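Local coordinates for protein Udp-n-acetylglucosamine pyrophosphorylase (PDB 4BQH) that probably catalyses the formation of UDP-N-acetylglucosamine and diphosphate from UTP and N-acetylglucosamine 1-phosphate, and here carries a bound allosteric inhibitor, at residues G236-V241 with E400-D405; A240-L245 with L364-L369; E372-F377 with F404-F409. All coordinates share one frame; numbering follows the deposited sequence. Where two conformers were deposited one is given.

Contact 1: residues G236-V241 with E400-D405; sequences GGNGAV and EAFLFD. With 9VU ((3S)-3-[2-(1,3-benzodioxol-5-yl)-2-oxidanylidene-ethyl]-4-bromanyl-5-methyl-3-oxidanyl-1H-indol-2-one), chain C.
Asn-238 reaches across to the backbone of Leu-403, where Leu-403 N donates to Asn-238 OD1 at 2.8 Å, a fairly straight bond (161° at the hydrogen) with the donor tilted out of the amide plane. Asn-238 CG sits between its own backbone N and carbonyl carbon (chi1 58°), which turns the amide across to the 400-405 chain; OD1 also lies at the edge of the Phe-402 ring, in its plane. Two backbone bonds continue the seam. Ala-401 N donates to Gly-236 O at 3.0 Å, and Glu-400 CA makes a CA-H...O contact with the same oxygen. Gly-239 N donates to Ala-401 O at 2.8 Å. Behind these, Phe-402 N is held by Asp-405 OD2, on the anti side of the carboxylate. The two chains run close here: CA of Gly-239 lies 3.8 Å from CA of Phe-402. Farther along, the Leu-403 side chain crosses Asn-238 at about a right angle, CD1 against the amide carbon, while Leu-403 CD2 presses on Val-241 CG2 at 3.3 Å, a close methyl-methyl approach. The inhibitor's benzodioxole lies beside the seam: its CAX approaches Gly-236 O at 3.1 Å and its OAW touches Ala-240 CB at 3.3 Å, with Ala-401 CB also close to the dioxole ring. Since main-chain groups on both sides are paired with each other, the glycine-rich loop is fixed against the end of strand 394-400, and this wall of the inhibitor site meets the dioxole mainly through backbone and small side chains.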
# COMPACT_ATOMS: atom_id res chain seq x y z
N GLY A 236 -13.89 2.23 1.47
CA GLY A 236 -13.95 3.32 0.52
C GLY A 236 -12.91 3.27 -0.58
O GLY A 236 -12.98 4.08 -1.49
N GLY A 237 -11.93 2.37 -0.49
CA GLY A 237 -10.77 2.41 -1.43
C GLY A 237 -9.64 3.18 -0.76
O GLY A 237 -9.85 3.83 0.27
N ASN A 238 -8.45 3.09 -1.33
CA ASN A 238 -7.28 3.64 -0.67
C ASN A 238 -7.23 5.15 -0.56
O ASN A 238 -6.35 5.69 0.12
CB ASN A 238 -5.95 3.05 -1.22
CG ASN A 238 -5.76 3.25 -2.71
OD1 ASN A 238 -6.20 4.26 -3.28
ND2 ASN A 238 -5.04 2.31 -3.36
N GLY A 239 -8.17 5.83 -1.23
CA GLY A 239 -8.34 7.27 -1.03
C GLY A 239 -8.74 7.58 0.41
O GLY A 239 -8.57 8.70 0.86
N ALA A 240 -9.20 6.56 1.14
CA ALA A 240 -9.50 6.73 2.59
C ALA A 240 -8.32 7.20 3.45
O ALA A 240 -8.52 7.65 4.59
CB ALA A 240 -10.08 5.43 3.19
N VAL A 241 -7.09 7.08 2.93
CA VAL A 241 -5.89 7.44 3.69
C VAL A 241 -5.95 8.88 4.16
O VAL A 241 -5.53 9.17 5.28
CB VAL A 241 -4.53 7.21 2.95
CG1 VAL A 241 -4.29 5.73 2.70
CG2 VAL A 241 -4.42 7.99 1.64
N GLU A 400 -16.32 4.94 -4.32
CA GLU A 400 -14.92 4.70 -3.95
C GLU A 400 -14.05 5.86 -4.39
O GLU A 400 -14.35 6.53 -5.38
CB GLU A 400 -14.40 3.38 -4.58
CG GLU A 400 -15.05 2.13 -3.97
CD GLU A 400 -14.59 0.82 -4.62
OE1 GLU A 400 -14.01 0.83 -5.72
OE2 GLU A 400 -14.85 -0.26 -4.03
N ALA A 401 -12.97 6.11 -3.66
CA ALA A 401 -11.94 7.01 -4.16
C ALA A 401 -10.57 6.41 -3.89
O ALA A 401 -10.39 5.65 -2.94
CB ALA A 401 -12.07 8.41 -3.55
N PHE A 402 -9.61 6.77 -4.75
CA PHE A 402 -8.26 6.19 -4.69
C PHE A 402 -7.22 7.28 -4.59
O PHE A 402 -7.50 8.44 -4.93
CB PHE A 402 -8.02 5.35 -5.95
CG PHE A 402 -9.07 4.33 -6.14
CD1 PHE A 402 -9.08 3.19 -5.33
CD2 PHE A 402 -10.13 4.56 -7.01
CE1 PHE A 402 -10.11 2.27 -5.43
CE2 PHE A 402 -11.16 3.62 -7.13
CZ PHE A 402 -11.15 2.48 -6.34
N LEU A 403 -6.03 6.93 -4.11
CA LEU A 403 -4.95 7.88 -4.01
C LEU A 403 -4.80 8.62 -5.34
O LEU A 403 -4.71 9.85 -5.35
CB LEU A 403 -3.64 7.17 -3.62
CG LEU A 403 -3.69 6.83 -2.13
CD1 LEU A 403 -3.02 5.51 -1.83
CD2 LEU A 403 -3.03 7.95 -1.39
N PHE A 404 -4.87 7.90 -6.46
CA PHE A 404 -4.65 8.53 -7.78
C PHE A 404 -5.67 9.60 -8.14
O PHE A 404 -5.41 10.42 -9.00
CB PHE A 404 -4.47 7.52 -8.94
CG PHE A 404 -5.70 6.68 -9.25
CD1 PHE A 404 -6.83 7.25 -9.87
CD2 PHE A 404 -5.72 5.31 -8.95
CE1 PHE A 404 -7.96 6.49 -10.15
CE2 PHE A 404 -6.85 4.54 -9.26
CZ PHE A 404 -7.96 5.13 -9.86
N ASP A 405 -6.83 9.59 -7.49
CA ASP A 405 -7.83 10.63 -7.79
C ASP A 405 -7.33 12.00 -7.33
O ASP A 405 -7.82 13.04 -7.80
CB ASP A 405 -9.15 10.30 -7.09
CG ASP A 405 -9.91 9.16 -7.76
OD1 ASP A 405 -10.10 9.19 -9.01
OD2 ASP A 405 -10.37 8.26 -7.03
OAN 9VU C . -16.65 13.17 4.61
CAH 9VU C . -15.46 13.44 4.87
NAG 9VU C . -15.03 13.84 6.07
CAC 9VU C . -13.70 14.09 6.00
CAB 9VU C . -12.87 14.53 6.96
CAA 9VU C . -11.51 14.79 6.73
CAF 9VU C . -11.02 14.58 5.44
CAJ 9VU C . -9.63 14.83 5.16
CAE 9VU C . -11.92 14.12 4.46
BRA 9VU C . -11.20 13.79 2.74
CAD 9VU C . -13.24 13.88 4.73
CAI 9VU C . -14.37 13.45 3.95
OAL 9VU C . -14.69 14.44 2.97
CAM 9VU C . -14.18 12.14 3.14
CAO 9VU C . -14.03 10.88 4.02
OAP 9VU C . -14.25 10.99 5.24
CAQ 9VU C . -13.70 9.65 3.38
CAV 9VU C . -13.20 9.58 2.08
CAU 9VU C . -12.91 8.41 1.49
OAY 9VU C . -12.41 8.18 0.24
CAX 9VU C . -12.69 6.77 0.01
OAW 9VU C . -12.67 6.21 1.33
CAT 9VU C . -13.05 7.25 2.14
CAS 9VU C . -13.51 7.24 3.40
CAR 9VU C . -13.83 8.43 4.05

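Contact 2: residues A240-L245 with L364-L369; sequences AVFAAL and LHFMSL. With 9VU ((3S)-3-[2-(1,3-benzodioxol-5-yl)-2-oxidanylidene-ethyl]-4-bromanyl-5-methyl-3-oxidanyl-1H-indol-2-one), chain C.
Met-367 supplies most of the apolar contact, its terminal methyl CE fitting among three side chains of helix 241-246. Met-367 CE lies 3.5 Å from Leu-245 CD1, 3.6 Å from Phe-242 CE1 and, more loosely, 4.1 Å from Val-241 CG2. The methionine chain is bent at both chi2 (-55°) and chi3 (-70°), which curls the methyl back toward these partners. A Met-aromatic contact adds to this: Met-367 SD stands 5.1 Å from the centre of the Phe-242 ring, obliquely placed, and the two side chains cross at about a right angle. Between aromatic groups the touch is slighter, Phe-242 CZ meeting Phe-366 CE2 at 4.2 Å. Val-241 CG2 covers one face of the Phe-242 ring over its centre. No hydrogen bond joins the segments. On the inhibitor side of the first helix, Ala-243 CB approaches the ligand's ketone oxygen OAP at 3.5 Å. The short helix axes cross at -92° and stay 10.1 Å apart, a separation bridged by side-chain ends. Leu-117 and Leu-119 of strand 114-119 also receive Val-241, making this a buried helix-helix packing beside the central mixed sheet of a GT-A-type nucleotidyltransferase.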
# COMPACT_ATOMS: atom_id res chain seq x y z
N ALA A 240 -9.20 6.56 1.14
CA ALA A 240 -9.50 6.73 2.59
C ALA A 240 -8.32 7.20 3.45
O ALA A 240 -8.52 7.65 4.59
CB ALA A 240 -10.08 5.43 3.19
N VAL A 241 -7.09 7.08 2.93
CA VAL A 241 -5.89 7.44 3.69
C VAL A 241 -5.95 8.88 4.16
O VAL A 241 -5.53 9.17 5.28
CB VAL A 241 -4.53 7.21 2.95
CG1 VAL A 241 -4.29 5.73 2.70
CG2 VAL A 241 -4.42 7.99 1.64
N PHE A 242 -6.47 9.78 3.32
CA PHE A 242 -6.38 11.20 3.66
C PHE A 242 -7.22 11.58 4.87
O PHE A 242 -6.72 12.24 5.80
CB PHE A 242 -6.71 12.07 2.44
CG PHE A 242 -5.82 11.80 1.28
CD1 PHE A 242 -4.46 12.17 1.31
CD2 PHE A 242 -6.31 11.17 0.15
CE1 PHE A 242 -3.63 11.90 0.25
CE2 PHE A 242 -5.49 10.90 -0.93
CZ PHE A 242 -4.14 11.27 -0.88
N ALA A 243 -8.47 11.13 4.88
CA ALA A 243 -9.37 11.31 6.02
C ALA A 243 -8.84 10.60 7.26
O ALA A 243 -8.90 11.15 8.38
CB ALA A 243 -10.76 10.81 5.65
N ALA A 244 -8.30 9.40 7.07
CA ALA A 244 -7.80 8.64 8.19
C ALA A 244 -6.61 9.33 8.87
O ALA A 244 -6.57 9.38 10.09
CB ALA A 244 -7.47 7.21 7.76
N LEU A 245 -5.68 9.88 8.08
CA LEU A 245 -4.54 10.62 8.62
C LEU A 245 -4.98 11.94 9.25
O LEU A 245 -4.25 12.50 10.05
CB LEU A 245 -3.50 10.88 7.53
CG LEU A 245 -2.68 9.66 7.10
CD1 LEU A 245 -1.98 10.00 5.79
CD2 LEU A 245 -1.66 9.22 8.16
N LEU A 364 5.00 14.61 2.71
CA LEU A 364 4.04 14.95 3.75
C LEU A 364 3.24 16.20 3.38
O LEU A 364 2.05 16.28 3.67
CB LEU A 364 4.74 15.12 5.11
CG LEU A 364 3.75 14.97 6.28
CD1 LEU A 364 3.25 13.54 6.45
CD2 LEU A 364 4.38 15.42 7.59
N HIS A 365 3.87 17.14 2.69
CA HIS A 365 3.15 18.30 2.15
C HIS A 365 2.01 17.86 1.25
O HIS A 365 0.89 18.39 1.37
CB HIS A 365 4.08 19.23 1.36
CG HIS A 365 3.45 20.56 1.00
ND1 HIS A 365 4.12 21.52 0.34
CD2 HIS A 365 2.19 21.09 1.27
CE1 HIS A 365 3.32 22.60 0.16
NE2 HIS A 365 2.14 22.33 0.71
N PHE A 366 2.29 16.92 0.33
CA PHE A 366 1.19 16.41 -0.52
C PHE A 366 0.09 15.76 0.31
O PHE A 366 -1.09 15.97 0.03
CB PHE A 366 1.68 15.44 -1.62
CG PHE A 366 0.55 14.89 -2.45
CD1 PHE A 366 -0.04 15.67 -3.43
CD2 PHE A 366 0.02 13.62 -2.19
CE1 PHE A 366 -1.13 15.18 -4.15
CE2 PHE A 366 -1.04 13.13 -2.95
CZ PHE A 366 -1.61 13.91 -3.94
N MET A 367 0.47 14.93 1.29
CA MET A 367 -0.57 14.28 2.10
C MET A 367 -1.48 15.32 2.75
O MET A 367 -2.70 15.13 2.82
CB MET A 367 0.05 13.35 3.14
CG MET A 367 0.88 12.22 2.52
SD MET A 367 0.02 11.20 1.32
CE MET A 367 -1.14 10.32 2.38
N SER A 368 -0.88 16.39 3.26
CA SER A 368 -1.61 17.50 3.86
C SER A 368 -2.52 18.22 2.87
O SER A 368 -3.69 18.48 3.14
CB SER A 368 -0.62 18.52 4.45
OG SER A 368 0.14 17.93 5.48
N LEU A 369 -1.97 18.59 1.72
CA LEU A 369 -2.72 19.40 0.78
C LEU A 369 -3.84 18.57 0.17
O LEU A 369 -4.93 19.08 -0.07
CB LEU A 369 -1.79 19.92 -0.34
CG LEU A 369 -2.42 20.87 -1.39
CD1 LEU A 369 -1.38 21.88 -1.87
CD2 LEU A 369 -2.88 20.10 -2.61
OAN 9VU C . -16.65 13.17 4.61
CAH 9VU C . -15.46 13.44 4.87
NAG 9VU C . -15.03 13.84 6.07
CAC 9VU C . -13.70 14.09 6.00
CAB 9VU C . -12.87 14.53 6.96
CAA 9VU C . -11.51 14.79 6.73
CAF 9VU C . -11.02 14.58 5.44
CAJ 9VU C . -9.63 14.83 5.16
CAE 9VU C . -11.92 14.12 4.46
BRA 9VU C . -11.20 13.79 2.74
CAD 9VU C . -13.24 13.88 4.73
CAI 9VU C . -14.37 13.45 3.95
OAL 9VU C . -14.69 14.44 2.97
CAM 9VU C . -14.18 12.14 3.14
CAO 9VU C . -14.03 10.88 4.02
OAP 9VU C . -14.25 10.99 5.24
CAQ 9VU C . -13.70 9.65 3.38
CAV 9VU C . -13.20 9.58 2.08
CAU 9VU C . -12.91 8.41 1.49
OAY 9VU C . -12.41 8.18 0.24
CAX 9VU C . -12.69 6.77 0.01
OAW 9VU C . -12.67 6.21 1.33
CAT 9VU C . -13.05 7.25 2.14
CAS 9VU C . -13.51 7.24 3.40
CAR 9VU C . -13.83 8.43 4.05

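Contact 3: residues E372-F377 with F404-F409; sequences ERMKSF and FDLFRF. With 9VU ((3S)-3-[2-(1,3-benzodioxol-5-yl)-2-oxidanylidene-ethyl]-4-bromanyl-5-methyl-3-oxidanyl-1H-indol-2-one), chain C.
Arg-373 and Phe-409 meet with the arginine's aliphatic part laid over the ring: Arg-373 CB stands 4.0 Å from the centre of the Phe-409 ring, only 8° off the normal, a CH-pi contact. Arg-408 CG covers the opposite face, so the phenyl is sandwiched between two arginine chains. Arg-373 bends at chi2, keeping CG and CD along the ring, while its NE forms a salt bridge with Glu-412. The Phe-377 ring lies against both Phe-409 and Arg-408. Phe-377 CD1 lies at the edge of the Phe-409 ring, 4.2 Å from Phe-409 CE2. The edge of Phe-377, through CE1, comes under one face of the Arg-408 guanidinium, with Phe-377 CE1 3.6 Å from Arg-408 NH2. With the planes 84° apart, this is an edge-on approach to the cation rather than a cation-pi stack; Arg-408 NH2 is hydrogen-bonded to Gln-379. Phe-377 CZ also touches Asp-405 CB at 4.0 Å. Deeper in, Met-374 and Leu-406 cross at about a right angle, with Met-374 CB 3.9 Å from Leu-406 CD1. The methionine is extended, CG opposite its backbone N (chi1 -158°), and lies along the inhibitor: Met-374 CB is 3.5 Å from bromine BRA and Met-374 CE 3.4 Å from dioxole OAY. The contact thus sets the last turn of helix 364-374 and the type I turn from Met-374 to Phe-377 against the loop after strand 394-400, whose Phe-407 packs on strand 304-309.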
# COMPACT_ATOMS: atom_id res chain seq x y z
N GLU A 372 -6.75 18.34 2.49
CA GLU A 372 -7.51 19.60 2.45
C GLU A 372 -8.39 19.67 1.21
O GLU A 372 -9.59 19.94 1.30
CB GLU A 372 -6.57 20.81 2.53
CG GLU A 372 -7.23 22.05 3.14
CD GLU A 372 -6.23 22.97 3.86
OE1 GLU A 372 -5.44 23.61 3.16
OE2 GLU A 372 -6.25 23.04 5.13
N ARG A 373 -7.81 19.39 0.04
CA ARG A 373 -8.60 19.40 -1.20
C ARG A 373 -9.70 18.36 -1.19
O ARG A 373 -10.79 18.58 -1.71
CB ARG A 373 -7.74 19.15 -2.43
CG ARG A 373 -6.74 20.26 -2.74
CD ARG A 373 -7.37 21.59 -3.21
NE ARG A 373 -6.25 22.49 -3.36
CZ ARG A 373 -5.68 23.19 -2.38
NH1 ARG A 373 -6.22 23.23 -1.15
NH2 ARG A 373 -4.60 23.89 -2.64
N MET A 374 -9.42 17.20 -0.60
CA MET A 374 -10.39 16.12 -0.70
C MET A 374 -11.70 16.40 0.04
O MET A 374 -12.73 15.89 -0.36
CB MET A 374 -9.80 14.78 -0.27
CG MET A 374 -10.57 13.59 -0.86
SD MET A 374 -9.83 12.07 -0.24
CE MET A 374 -10.86 10.91 -1.13
N LYS A 375 -11.65 17.22 1.09
CA LYS A 375 -12.86 17.58 1.83
C LYS A 375 -13.96 18.19 0.95
O LYS A 375 -15.11 18.08 1.29
CB LYS A 375 -12.55 18.51 3.00
CG LYS A 375 -11.68 17.83 4.05
CD LYS A 375 -11.58 18.63 5.34
CE LYS A 375 -12.78 18.36 6.24
NZ LYS A 375 -12.49 18.84 7.62
N SER A 376 -13.59 18.83 -0.16
CA SER A 376 -14.62 19.38 -1.06
C SER A 376 -14.67 18.64 -2.39
O SER A 376 -15.37 19.06 -3.31
CB SER A 376 -14.42 20.88 -1.27
OG SER A 376 -13.21 21.16 -1.98
N PHE A 377 -13.98 17.51 -2.47
CA PHE A 377 -13.83 16.78 -3.73
C PHE A 377 -15.04 15.86 -3.88
O PHE A 377 -15.41 15.17 -2.91
CB PHE A 377 -12.53 15.96 -3.65
CG PHE A 377 -12.30 15.04 -4.81
CD1 PHE A 377 -11.68 15.50 -5.96
CD2 PHE A 377 -12.62 13.70 -4.70
CE1 PHE A 377 -11.43 14.63 -7.03
CE2 PHE A 377 -12.39 12.82 -5.76
CZ PHE A 377 -11.80 13.28 -6.92
N PHE A 404 -4.87 7.90 -6.46
CA PHE A 404 -4.65 8.53 -7.78
C PHE A 404 -5.67 9.60 -8.14
O PHE A 404 -5.41 10.42 -9.00
CB PHE A 404 -4.47 7.52 -8.94
CG PHE A 404 -5.70 6.68 -9.25
CD1 PHE A 404 -6.83 7.25 -9.87
CD2 PHE A 404 -5.72 5.31 -8.95
CE1 PHE A 404 -7.96 6.49 -10.15
CE2 PHE A 404 -6.85 4.54 -9.26
CZ PHE A 404 -7.96 5.13 -9.86
N ASP A 405 -6.83 9.59 -7.49
CA ASP A 405 -7.83 10.63 -7.79
C ASP A 405 -7.33 12.00 -7.33
O ASP A 405 -7.82 13.04 -7.80
CB ASP A 405 -9.15 10.30 -7.09
CG ASP A 405 -9.91 9.16 -7.76
OD1 ASP A 405 -10.10 9.19 -9.01
OD2 ASP A 405 -10.37 8.26 -7.03
N LEU A 406 -6.38 12.00 -6.39
CA LEU A 406 -5.87 13.27 -5.87
C LEU A 406 -4.58 13.74 -6.55
O LEU A 406 -4.08 14.83 -6.23
CB LEU A 406 -5.66 13.18 -4.35
CG LEU A 406 -6.93 13.17 -3.47
CD1 LEU A 406 -7.78 14.43 -3.61
CD2 LEU A 406 -7.76 11.95 -3.81
N PHE A 407 -4.02 12.94 -7.45
CA PHE A 407 -2.73 13.34 -8.02
C PHE A 407 -2.85 14.59 -8.90
O PHE A 407 -1.85 15.26 -9.15
CB PHE A 407 -2.07 12.22 -8.83
CG PHE A 407 -1.72 11.01 -8.00
CD1 PHE A 407 -1.53 11.11 -6.64
CD2 PHE A 407 -1.51 9.77 -8.63
CE1 PHE A 407 -1.18 9.98 -5.88
CE2 PHE A 407 -1.18 8.64 -7.89
CZ PHE A 407 -1.02 8.76 -6.52
N ARG A 408 -4.06 14.89 -9.37
CA ARG A 408 -4.30 16.12 -10.14
C ARG A 408 -3.90 17.40 -9.37
O ARG A 408 -3.70 18.45 -9.98
CB ARG A 408 -5.77 16.20 -10.54
CG ARG A 408 -6.70 16.36 -9.36
CD ARG A 408 -8.01 16.97 -9.81
NE ARG A 408 -9.02 15.96 -10.00
CZ ARG A 408 -10.27 16.23 -10.39
NH1 ARG A 408 -10.65 17.49 -10.61
NH2 ARG A 408 -11.13 15.25 -10.55
N PHE A 409 -3.80 17.29 -8.04
CA PHE A 409 -3.45 18.44 -7.19
C PHE A 409 -1.97 18.58 -6.90
O PHE A 409 -1.57 19.53 -6.21
CB PHE A 409 -4.23 18.38 -5.86
CG PHE A 409 -5.71 18.36 -6.06
CD1 PHE A 409 -6.38 19.48 -6.56
CD2 PHE A 409 -6.45 17.22 -5.75
CE1 PHE A 409 -7.76 19.46 -6.75
CE2 PHE A 409 -7.83 17.17 -5.95
CZ PHE A 409 -8.49 18.31 -6.44
OAN 9VU C . -16.65 13.17 4.61
CAH 9VU C . -15.46 13.44 4.87
NAG 9VU C . -15.03 13.84 6.07
CAC 9VU C . -13.70 14.09 6.00
CAB 9VU C . -12.87 14.53 6.96
CAA 9VU C . -11.51 14.79 6.73
CAF 9VU C . -11.02 14.58 5.44
CAJ 9VU C . -9.63 14.83 5.16
CAE 9VU C . -11.92 14.12 4.46
BRA 9VU C . -11.20 13.79 2.74
CAD 9VU C . -13.24 13.88 4.73
CAI 9VU C . -14.37 13.45 3.95
OAL 9VU C . -14.69 14.44 2.97
CAM 9VU C . -14.18 12.14 3.14
CAO 9VU C . -14.03 10.88 4.02
OAP 9VU C . -14.25 10.99 5.24
CAQ 9VU C . -13.70 9.65 3.38
CAV 9VU C . -13.20 9.58 2.08
CAU 9VU C . -12.91 8.41 1.49
OAY 9VU C . -12.41 8.18 0.24
CAX 9VU C . -12.69 6.77 0.01
OAW 9VU C . -12.67 6.21 1.33
CAT 9VU C . -13.05 7.25 2.14
CAS 9VU C . -13.51 7.24 3.40
CAR 9VU C . -13.83 8.43 4.05

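From the N terminus, the glycine-rich loop after strand 230-234 and helix 241-246 provide the first segments of both contact 1 and contact 2. Contact 2 closes the shorter loop, on the start of helix 364-374; contact 1 spans farther, to the loop after strand 394-400, and so encloses it. Contact 3 begins at the far end of that helix, after contact 2 has closed, and ends on an overlapping piece of the same loop, sharing Phe-404 and Asp-405 with contact 1, whose span it crosses. Phe-242 joins the three, touching Leu-403, Met-374 and Leu-406. Together they join helix 241-246, helix 364-374 and the 400-409 loop around the inhibitor, which touches all three contacts.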